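Local coordinates for transferrin binding protein B (Actinobacillus suis, PDB 3PQU) that probably binds host transferrin at the cell surface as an outer-membrane lipoprotein, serving iron acquisition by this porcine pathogen, at residues A[78-83]-A[87-92]; A[174-179]-A[261-266]; A[178-183]-A[286-291]. All coordinates share one frame; numbering follows the deposited sequence.

Contact 1 (A[78-83]-A[87-92])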
loop_
_atom_site.group_PDB
_atom_site.type_symbol
_atom_site.label_atom_id
_atom_site.label_comp_id
_atom_site.label_asym_id
_atom_site.label_seq_id
_atom_site.Cartn_x
_atom_site.Cartn_y
_atom_site.Cartn_z
ATOM N N MET A 78 -10.900 -3.240 9.981
ATOM C CA MET A 78 -10.698 -1.823 9.709
ATOM C C MET A 78 -9.382 -1.544 9.019
ATOM O O MET A 78 -8.346 -2.045 9.428
ATOM C CB MET A 78 -10.711 -1.053 11.035
ATOM C CG MET A 78 -11.666 -1.618 12.064
ATOM S SD MET A 78 -12.686 -0.308 12.753
ATOM C CE MET A 78 -13.646 0.059 11.290
ATOM N N ALA A 79 -9.430 -0.702 7.998
ATOM C CA ALA A 79 -8.230 -0.213 7.346
ATOM C C ALA A 79 -7.454 0.689 8.302
ATOM O O ALA A 79 -8.044 1.485 9.023
ATOM C CB ALA A 79 -8.617 0.567 6.097
ATOM N N ILE A 80 -6.131 0.563 8.313
ATOM C CA ILE A 80 -5.289 1.473 9.074
ATOM C C ILE A 80 -4.201 2.011 8.169
ATOM O O ILE A 80 -3.919 1.437 7.118
ATOM C CB ILE A 80 -4.701 0.810 10.322
ATOM C CG1 ILE A 80 -3.942 -0.466 9.968
ATOM C CG2 ILE A 80 -5.818 0.497 11.337
ATOM C CD1 ILE A 80 -3.310 -1.125 11.202
ATOM N N TRP A 81 -3.593 3.120 8.556
ATOM C CA TRP A 81 -2.778 3.865 7.601
ATOM C C TRP A 81 -1.648 4.660 8.223
ATOM O O TRP A 81 -1.084 5.545 7.568
ATOM C CB TRP A 81 -3.657 4.784 6.735
ATOM C CG TRP A 81 -4.373 5.845 7.508
ATOM C CD1 TRP A 81 -3.836 7.001 8.007
ATOM C CD2 TRP A 81 -5.761 5.859 7.870
ATOM N NE1 TRP A 81 -4.804 7.727 8.660
ATOM C CE2 TRP A 81 -5.994 7.050 8.587
ATOM C CE3 TRP A 81 -6.828 4.982 7.653
ATOM C CZ2 TRP A 81 -7.252 7.385 9.092
ATOM C CZ3 TRP A 81 -8.077 5.316 8.160
ATOM C CH2 TRP A 81 -8.276 6.509 8.867
ATOM N N ASN A 82 -1.289 4.341 9.463
ATOM C CA ASN A 82 -0.189 5.062 10.124
ATOM C C ASN A 82 1.127 4.922 9.372
ATOM O O ASN A 82 1.533 3.812 9.014
ATOM C CB ASN A 82 -0.017 4.633 11.593
ATOM C CG ASN A 82 0.924 5.574 12.378
ATOM O OD1 ASN A 82 1.894 6.098 11.838
ATOM N ND2 ASN A 82 0.630 5.780 13.654
ATOM N N GLU A 83 1.791 6.054 9.139
ATOM C CA GLU A 83 3.031 6.088 8.365
ATOM C C GLU A 83 4.226 5.641 9.191
ATOM O O GLU A 83 5.251 5.237 8.650
ATOM C CB GLU A 83 3.301 7.503 7.835
ATOM C CG GLU A 83 2.056 8.314 7.514
ATOM C CD GLU A 83 1.501 9.036 8.730
ATOM O OE1 GLU A 83 0.286 8.907 8.992
ATOM O OE2 GLU A 83 2.281 9.728 9.422
ATOM N N GLU A 87 5.166 3.157 15.693
ATOM C CA GLU A 87 3.991 3.346 16.528
ATOM C C GLU A 87 3.057 2.147 16.372
ATOM O O GLU A 87 2.244 2.109 15.456
ATOM C CB GLU A 87 3.241 4.613 16.128
ATOM C CG GLU A 87 3.990 5.905 16.356
ATOM C CD GLU A 87 3.161 7.116 15.967
ATOM O OE1 GLU A 87 3.744 8.199 15.739
ATOM O OE2 GLU A 87 1.921 6.979 15.881
ATOM N N ILE A 88 3.184 1.168 17.259
ATOM C CA ILE A 88 2.322 -0.004 17.236
ATOM C C ILE A 88 0.857 0.411 17.424
ATOM O O ILE A 88 0.528 1.178 18.333
ATOM C CB ILE A 88 2.759 -1.017 18.326
ATOM C CG1 ILE A 88 4.234 -1.391 18.150
ATOM C CG2 ILE A 88 1.892 -2.267 18.298
ATOM C CD1 ILE A 88 4.551 -2.158 16.844
ATOM N N PRO A 89 -0.038 -0.070 16.552
ATOM C CA PRO A 89 -1.427 0.408 16.671
ATOM C C PRO A 89 -2.020 0.155 18.055
ATOM O O PRO A 89 -1.848 -0.940 18.580
ATOM C CB PRO A 89 -2.184 -0.427 15.614
ATOM C CG PRO A 89 -1.141 -0.779 14.591
ATOM C CD PRO A 89 0.175 -0.915 15.360
ATOM N N HIS A 90 -2.706 1.151 18.625
ATOM C CA HIS A 90 -3.378 1.017 19.919
ATOM C C HIS A 90 -2.464 0.821 21.161
ATOM O O HIS A 90 -2.960 0.787 22.286
ATOM C CB HIS A 90 -4.460 -0.075 19.847
ATOM C CG HIS A 90 -5.564 0.240 18.882
ATOM N ND1 HIS A 90 -6.607 1.083 19.195
ATOM C CD2 HIS A 90 -5.767 -0.144 17.597
ATOM C CE1 HIS A 90 -7.414 1.193 18.154
ATOM N NE2 HIS A 90 -6.929 0.454 17.173
ATOM N N LEU A 91 -1.149 0.705 20.978
ATOM C CA LEU A 91 -0.265 0.438 22.123
ATOM C C LEU A 91 -0.389 1.519 23.216
ATOM O O LEU A 91 -0.490 1.215 24.407
ATOM C CB LEU A 91 1.197 0.267 21.685
ATOM C CG LEU A 91 2.156 -0.123 22.826
ATOM C CD1 LEU A 91 1.813 -1.512 23.392
ATOM C CD2 LEU A 91 3.636 -0.062 22.429
ATOM N N LYS A 92 -0.395 2.775 22.797
ATOM C CA LYS A 92 -0.543 3.905 23.707
ATOM C C LYS A 92 -1.912 3.885 24.381
ATOM O O LYS A 92 -2.016 4.073 25.596
ATOM C CB LYS A 92 -0.353 5.229 22.960
ATOM C CG LYS A 92 -0.736 6.465 23.773
ATOM C CD LYS A 92 0.423 6.974 24.619
ATOM C CE LYS A 92 -0.021 8.096 25.562
ATOM N NZ LYS A 92 -0.930 9.079 24.895
HETATM O O HOH W 1 -0.399 3.024 14.451
#
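Asn-82 and Glu-87 mark the closest approach of the two backbones, with their CA atoms 7.8 Å apart, where the chain leaves strand 78-80 and folds back before helix 91-97. The polar half of the contact joins these two side chains. Asn-82 ND2 donates to Glu-87 OE2 at 2.8 Å, with an N-H...O angle of 153°. The carboxylate oxygen lies almost in the amide plane of Asn-82. At Glu-87 the geometry differs: ND2 comes from above the carboxylate plane, and the two flat groups stand perpendicular. Asn-82 CG is anti to the backbone N (chi1 -168°), which carries the amide across toward Glu-87. Both ends of this pair have further partners. Asn-82 OD1 accepts from the backbone N of Asn-84, and Glu-87 OE1 bonds the Asn-84 side chain. A water adds a second bridge, donating to Glu-87 O at 3.0 Å and taking a weak bond from Asn-82 ND2. Strand 78-80 is an outermost strand of the five-stranded antiparallel sheet in the N-lobe handle, and the returning chain packs against that sheet. A type II turn from Ile-88 to Leu-91 leads into the helix, with Leu-91 N bonded to Ile-88 O at 3.2 Å and His-90 at the N-cap position. The apolar half involves a residue of this turn, Pro-89. Ile-80 CD1 touches Pro-89 CG at 4.0 Å, and the two side chains cross at about a right angle. Ile-80 also packs on Leu-156, and Pro-89 on Tyr-154, both from strand 150-157.

Contact 2 (A[174-179]-A[261-266])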
loop_
_atom_site.group_PDB
_atom_site.type_symbol
_atom_site.label_atom_id
_atom_site.label_comp_id
_atom_site.label_asym_id
_atom_site.label_seq_id
_atom_site.Cartn_x
_atom_site.Cartn_y
_atom_site.Cartn_z
ATOM N N GLY A 174 8.150 -16.062 7.316
ATOM C CA GLY A 174 7.672 -15.198 8.387
ATOM C C GLY A 174 6.678 -15.868 9.332
ATOM O O GLY A 174 6.807 -17.036 9.692
ATOM N N THR A 175 5.659 -15.120 9.722
ATOM C CA THR A 175 4.703 -15.603 10.701
ATOM C C THR A 175 3.282 -15.442 10.180
ATOM O O THR A 175 3.059 -14.915 9.088
ATOM C CB THR A 175 4.795 -14.785 12.012
ATOM O OG1 THR A 175 4.559 -13.402 11.722
ATOM C CG2 THR A 175 6.176 -14.948 12.676
ATOM N N TRP A 176 2.330 -15.923 10.971
ATOM C CA TRP A 176 0.929 -15.552 10.805
ATOM C C TRP A 176 0.327 -15.471 12.194
ATOM O O TRP A 176 0.934 -15.937 13.155
ATOM C CB TRP A 176 0.159 -16.530 9.884
ATOM C CG TRP A 176 0.067 -17.950 10.375
ATOM C CD1 TRP A 176 1.103 -18.863 10.510
ATOM C CD2 TRP A 176 -1.127 -18.651 10.742
ATOM N NE1 TRP A 176 0.610 -20.074 10.956
ATOM C CE2 TRP A 176 -0.751 -19.969 11.102
ATOM C CE3 TRP A 176 -2.485 -18.301 10.770
ATOM C CZ2 TRP A 176 -1.680 -20.922 11.519
ATOM C CZ3 TRP A 176 -3.411 -19.254 11.178
ATOM C CH2 TRP A 176 -3.001 -20.550 11.550
ATOM N N ASP A 177 -0.857 -14.866 12.294
ATOM C CA ASP A 177 -1.562 -14.673 13.575
ATOM C C ASP A 177 -3.064 -14.582 13.301
ATOM O O ASP A 177 -3.472 -14.353 12.165
ATOM C CB ASP A 177 -1.098 -13.389 14.263
ATOM C CG ASP A 177 0.278 -13.524 14.873
ATOM O OD1 ASP A 177 1.251 -12.987 14.305
ATOM O OD2 ASP A 177 0.380 -14.191 15.914
ATOM N N PHE A 178 -3.884 -14.761 14.334
ATOM C CA PHE A 178 -5.326 -14.862 14.123
ATOM C C PHE A 178 -6.150 -14.618 15.379
ATOM O O PHE A 178 -5.649 -14.740 16.491
ATOM C CB PHE A 178 -5.659 -16.268 13.588
ATOM C CG PHE A 178 -5.297 -17.393 14.558
ATOM C CD1 PHE A 178 -6.197 -17.796 15.543
ATOM C CD2 PHE A 178 -4.054 -18.016 14.495
ATOM C CE1 PHE A 178 -5.883 -18.811 16.470
ATOM C CE2 PHE A 178 -3.731 -19.058 15.398
ATOM C CZ PHE A 178 -4.654 -19.449 16.395
ATOM N N THR A 179 -7.426 -14.295 15.180
ATOM C CA THR A 179 -8.431 -14.382 16.222
ATOM C C THR A 179 -9.656 -15.063 15.613
ATOM O O THR A 179 -9.977 -14.835 14.442
ATOM C CB THR A 179 -8.854 -12.998 16.792
ATOM O OG1 THR A 179 -9.856 -13.193 17.796
ATOM C CG2 THR A 179 -9.449 -12.079 15.702
ATOM N N THR A 261 1.997 -28.850 12.412
ATOM C CA THR A 261 0.896 -29.132 11.497
ATOM C C THR A 261 0.615 -27.986 10.548
ATOM O O THR A 261 0.627 -26.829 10.942
ATOM C CB THR A 261 -0.403 -29.546 12.233
ATOM O OG1 THR A 261 -0.736 -28.560 13.211
ATOM C CG2 THR A 261 -0.224 -30.889 12.921
ATOM N N LYS A 262 0.383 -28.315 9.282
ATOM C CA LYS A 262 -0.012 -27.306 8.318
ATOM C C LYS A 262 -1.504 -27.032 8.485
ATOM O O LYS A 262 -2.325 -27.936 8.365
ATOM C CB LYS A 262 0.295 -27.744 6.882
ATOM C CG LYS A 262 -0.010 -26.643 5.867
ATOM C CD LYS A 262 0.082 -27.140 4.422
ATOM C CE LYS A 262 1.449 -27.704 4.118
ATOM N NZ LYS A 262 1.621 -28.023 2.656
ATOM N N ARG A 263 -1.841 -25.776 8.769
ATOM C CA ARG A 263 -3.229 -25.348 8.940
ATOM C C ARG A 263 -3.847 -24.840 7.627
ATOM O O ARG A 263 -5.047 -24.981 7.404
ATOM C CB ARG A 263 -3.310 -24.216 9.963
ATOM C CG ARG A 263 -3.012 -24.622 11.382
ATOM C CD ARG A 263 -4.181 -25.387 11.959
ATOM N NE ARG A 263 -4.376 -25.082 13.371
ATOM C CZ ARG A 263 -5.086 -25.835 14.201
ATOM N NH1 ARG A 263 -5.663 -26.945 13.760
ATOM N NH2 ARG A 263 -5.203 -25.489 15.474
ATOM N N TYR A 264 -3.032 -24.224 6.773
ATOM C CA TYR A 264 -3.553 -23.613 5.539
ATOM C C TYR A 264 -2.583 -23.696 4.370
ATOM O O TYR A 264 -1.359 -23.655 4.562
ATOM C CB TYR A 264 -3.855 -22.134 5.772
ATOM C CG TYR A 264 -5.149 -21.826 6.466
ATOM C CD1 TYR A 264 -6.366 -21.880 5.777
ATOM C CD2 TYR A 264 -5.161 -21.446 7.808
ATOM C CE1 TYR A 264 -7.561 -21.597 6.429
ATOM C CE2 TYR A 264 -6.321 -21.154 8.450
ATOM C CZ TYR A 264 -7.526 -21.222 7.764
ATOM O OH TYR A 264 -8.680 -20.910 8.430
ATOM N N SER A 265 -3.143 -23.805 3.167
ATOM C CA SER A 265 -2.414 -23.568 1.914
ATOM C C SER A 265 -2.942 -22.271 1.322
ATOM O O SER A 265 -4.128 -21.974 1.410
ATOM C CB SER A 265 -2.645 -24.692 0.860
ATOM O OG SER A 265 -2.128 -25.942 1.284
ATOM N N ILE A 266 -2.090 -21.523 0.648
ATOM C CA ILE A 266 -2.539 -20.238 0.134
ATOM C C ILE A 266 -2.260 -20.135 -1.358
ATOM O O ILE A 266 -1.245 -20.636 -1.842
ATOM C CB ILE A 266 -1.831 -19.096 0.900
ATOM C CG1 ILE A 266 -2.410 -18.988 2.316
ATOM C CG2 ILE A 266 -1.936 -17.793 0.139
ATOM C CD1 ILE A 266 -1.759 -17.931 3.154
#
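Trp-176 reaches from strand 170-183 to strand 260-271 and meets Arg-263 and Tyr-264. Its CZ2 lies 3.9 Å from Arg-263 CG, and its CH2 is 4.0 Å from Arg-263 CB. Arg-263 CG lies at the edge of the indole, near its plane. Further along the six-membered ring, Trp-176 CZ3 approaches Tyr-264 CD2 at 4.4 Å, a looser apolar contact at the edge of the tyrosine ring. With Trp-176 CG between the backbone N and the carbonyl carbon (chi1 62°), the indole extends toward strand 260-271. The Arg-263 chain bends at chi2 and chi3, and its guanidinium is turned 81° from the indole plane.

Outside this shell, Trp-176 NE1 bonds Tyr-247 O, and the Tyr-264 hydroxyl bonds Thr-290 O. These bonds help fix the orientation of both rings. The Arg-263 guanidinium makes a cation-pi contact with Phe-289. Leu-246 and Phe-322 also pack on Trp-176.

A classic beta bulge places Arg-263 and Tyr-264 together opposite Leu-246 of strand 241-249, so both side chains point toward Trp-176. The CA atoms of Trp-176 and Tyr-264 are 10.6 Å apart, a separation bridged by side chains across the interior of an antiparallel beta-barrel.

Contact 3 (A[178-183]-A[286-291])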
loop_
_atom_site.group_PDB
_atom_site.type_symbol
_atom_site.label_atom_id
_atom_site.label_comp_id
_atom_site.label_asym_id
_atom_site.label_seq_id
_atom_site.Cartn_x
_atom_site.Cartn_y
_atom_site.Cartn_z
ATOM N N PHE A 178 -3.884 -14.761 14.334
ATOM C CA PHE A 178 -5.326 -14.862 14.123
ATOM C C PHE A 178 -6.150 -14.618 15.379
ATOM O O PHE A 178 -5.649 -14.740 16.491
ATOM C CB PHE A 178 -5.659 -16.268 13.588
ATOM C CG PHE A 178 -5.297 -17.393 14.558
ATOM C CD1 PHE A 178 -6.197 -17.796 15.543
ATOM C CD2 PHE A 178 -4.054 -18.016 14.495
ATOM C CE1 PHE A 178 -5.883 -18.811 16.470
ATOM C CE2 PHE A 178 -3.731 -19.058 15.398
ATOM C CZ PHE A 178 -4.654 -19.449 16.395
ATOM N N THR A 179 -7.426 -14.295 15.180
ATOM C CA THR A 179 -8.431 -14.382 16.222
ATOM C C THR A 179 -9.656 -15.063 15.613
ATOM O O THR A 179 -9.977 -14.835 14.442
ATOM C CB THR A 179 -8.854 -12.998 16.792
ATOM O OG1 THR A 179 -9.856 -13.193 17.796
ATOM C CG2 THR A 179 -9.449 -12.079 15.702
ATOM N N SER A 180 -10.313 -15.913 16.404
ATOM C CA SER A 180 -11.599 -16.495 16.049
ATOM C C SER A 180 -12.702 -15.534 16.451
ATOM O O SER A 180 -12.433 -14.439 16.953
ATOM C CB SER A 180 -11.820 -17.832 16.778
ATOM O OG SER A 180 -12.009 -17.651 18.189
ATOM N N ASP A 181 -13.954 -15.941 16.225
ATOM C CA ASP A 181 -15.070 -15.291 16.885
ATOM C C ASP A 181 -15.359 -16.043 18.182
ATOM O O ASP A 181 -14.634 -16.964 18.544
ATOM C CB ASP A 181 -16.327 -15.252 15.987
ATOM C CG ASP A 181 -16.854 -16.646 15.639
ATOM O OD1 ASP A 181 -18.013 -16.747 15.166
ATOM O OD2 ASP A 181 -16.097 -17.625 15.822
ATOM N N VAL A 182 -16.431 -15.670 18.872
ATOM C CA VAL A 182 -16.748 -16.300 20.145
ATOM C C VAL A 182 -18.096 -17.015 20.090
ATOM O O VAL A 182 -19.058 -16.467 19.569
ATOM C CB VAL A 182 -16.737 -15.251 21.281
ATOM C CG1 VAL A 182 -17.559 -15.733 22.489
ATOM C CG2 VAL A 182 -15.282 -14.913 21.693
ATOM N N LYS A 183 -18.144 -18.250 20.590
ATOM C CA LYS A 183 -19.403 -18.992 20.780
ATOM C C LYS A 183 -19.260 -19.884 22.003
ATOM O O LYS A 183 -18.312 -20.661 22.093
ATOM C CB LYS A 183 -19.682 -19.932 19.587
ATOM C CG LYS A 183 -20.162 -19.259 18.339
ATOM C CD LYS A 183 -20.224 -20.242 17.191
ATOM C CE LYS A 183 -20.557 -19.548 15.875
ATOM N NZ LYS A 183 -20.848 -20.534 14.772
ATOM N N ASP A 286 -12.569 -28.728 11.263
ATOM C CA ASP A 286 -12.225 -27.788 12.339
ATOM C C ASP A 286 -13.246 -26.639 12.378
ATOM O O ASP A 286 -13.498 -25.992 11.345
ATOM C CB ASP A 286 -10.801 -27.241 12.163
ATOM C CG ASP A 286 -10.301 -26.520 13.407
ATOM O OD1 ASP A 286 -9.357 -27.036 14.035
ATOM O OD2 ASP A 286 -10.872 -25.467 13.774
ATOM N N PRO A 287 -13.846 -26.381 13.553
ATOM C CA PRO A 287 -14.900 -25.357 13.527
ATOM C C PRO A 287 -14.384 -23.937 13.305
ATOM O O PRO A 287 -15.180 -23.077 12.911
ATOM C CB PRO A 287 -15.564 -25.472 14.907
ATOM C CG PRO A 287 -14.535 -26.166 15.776
ATOM C CD PRO A 287 -13.720 -27.040 14.875
ATOM N N ILE A 288 -13.100 -23.664 13.518
ATOM C CA ILE A 288 -12.657 -22.297 13.219
ATOM C C ILE A 288 -11.669 -22.150 12.072
ATOM O O ILE A 288 -11.696 -21.143 11.373
ATOM C CB ILE A 288 -12.169 -21.517 14.470
ATOM C CG1 ILE A 288 -10.919 -22.130 15.046
ATOM C CG2 ILE A 288 -13.259 -21.470 15.549
ATOM C CD1 ILE A 288 -10.259 -21.244 16.182
ATOM N N PHE A 289 -10.795 -23.140 11.878
ATOM C CA PHE A 289 -9.819 -23.077 10.785
ATOM C C PHE A 289 -10.430 -23.598 9.484
ATOM O O PHE A 289 -10.234 -24.751 9.090
ATOM C CB PHE A 289 -8.501 -23.780 11.182
ATOM C CG PHE A 289 -7.825 -23.113 12.364
ATOM C CD1 PHE A 289 -7.191 -21.893 12.212
ATOM C CD2 PHE A 289 -7.895 -23.663 13.631
ATOM C CE1 PHE A 289 -6.589 -21.245 13.313
ATOM C CE2 PHE A 289 -7.288 -23.028 14.736
ATOM C CZ PHE A 289 -6.643 -21.821 14.563
ATOM N N THR A 290 -11.200 -22.725 8.840
ATOM C CA THR A 290 -11.994 -23.092 7.670
ATOM C C THR A 290 -11.520 -22.298 6.455
ATOM O O THR A 290 -10.634 -21.457 6.582
ATOM C CB THR A 290 -13.458 -22.761 7.896
ATOM O OG1 THR A 290 -13.538 -21.415 8.376
ATOM C CG2 THR A 290 -14.105 -23.718 8.926
ATOM N N ASP A 291 -12.146 -22.535 5.297
ATOM C CA ASP A 291 -11.738 -21.922 4.024
ATOM C C ASP A 291 -12.067 -20.444 3.977
ATOM O O ASP A 291 -13.041 -20.007 4.588
ATOM C CB ASP A 291 -12.478 -22.577 2.839
ATOM C CG ASP A 291 -12.056 -24.002 2.599
ATOM O OD1 ASP A 291 -10.924 -24.373 3.014
ATOM O OD2 ASP A 291 -12.851 -24.734 1.963
HETATM O O HOH W 2 -17.848 -21.227 13.622
#
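This is a buried, largely apolar contact between residues 178-183, the end of barrel strand 170-183, and the loop 286-291 that lies between strands 274-281 and 292-300. One half is a T-shaped pair of phenylalanines. The edge of Phe-289 points at one face of Phe-178, with centroids 5.0 Å apart and planes at 84°. Phe-289 CZ stands over the Phe-178 ring, offset toward the rim, and comes within 3.6 Å of Phe-178 CZ. Phe-289 CG lies anti to its own carbonyl carbon (chi1 -62°), which lets CZ reach Phe-178. Ile-288 CG1 lies over one face of the Phe-289 ring, displaced toward its rim. The other half is aliphatic: Ile-288 CD1 meets Ser-180 CB at 3.8 Å. The serine hydroxyl is engaged elsewhere. Ser-180 OG donates to Asp-181 O at 2.7 Å and accepts from the backbone N of Ala-202.

Asp-286 shapes the loop. Its OD2 takes two backbone bonds, from Ile-288 N at 2.9 Å on the anti lone pair, and from Phe-289 N at 3.0 Å from above the carboxylate plane. The first closes an Asx turn and the second an Asx motif. Phe-289 is also the centre of an inverse gamma turn, closed by a weak bond from Thr-290 N to Ile-288 O. A water links the segments, accepting from Lys-183 NZ and donating weakly to Pro-287 O.

Strand 318-326 flanks the aromatic pair, with Leu-318 touching both rings. Ser-317, just before that strand, bonds Ile-288 O through its hydroxyl, and strand 69-70 pairs with the far end of segment 178-183.

Overall arrangement
Contacts 2 and 3 are neighbours in the N-lobe barrel, with centres about 12 Å apart, and both start from strand 170-183, sharing Phe-178 and Thr-179. They touch directly. Tyr-264 OH lies 2.7 Å from Thr-290 O, a probable hydrogen bond, and Arg-263 NH2 comes within 3.3 Å of Phe-289 CE2. Strand 260-271 and loop 286-291 therefore meet each other as well as strand 170-183. Contact 1 stands apart in the N-lobe handle. Its centre is about 22 Å from that of contact 2 and 24 Å from that of contact 3, and the nearest atoms are about 11 Å away in each case. Glycerol, probably from crystallisation, lies beside Ile-80 in contact 1.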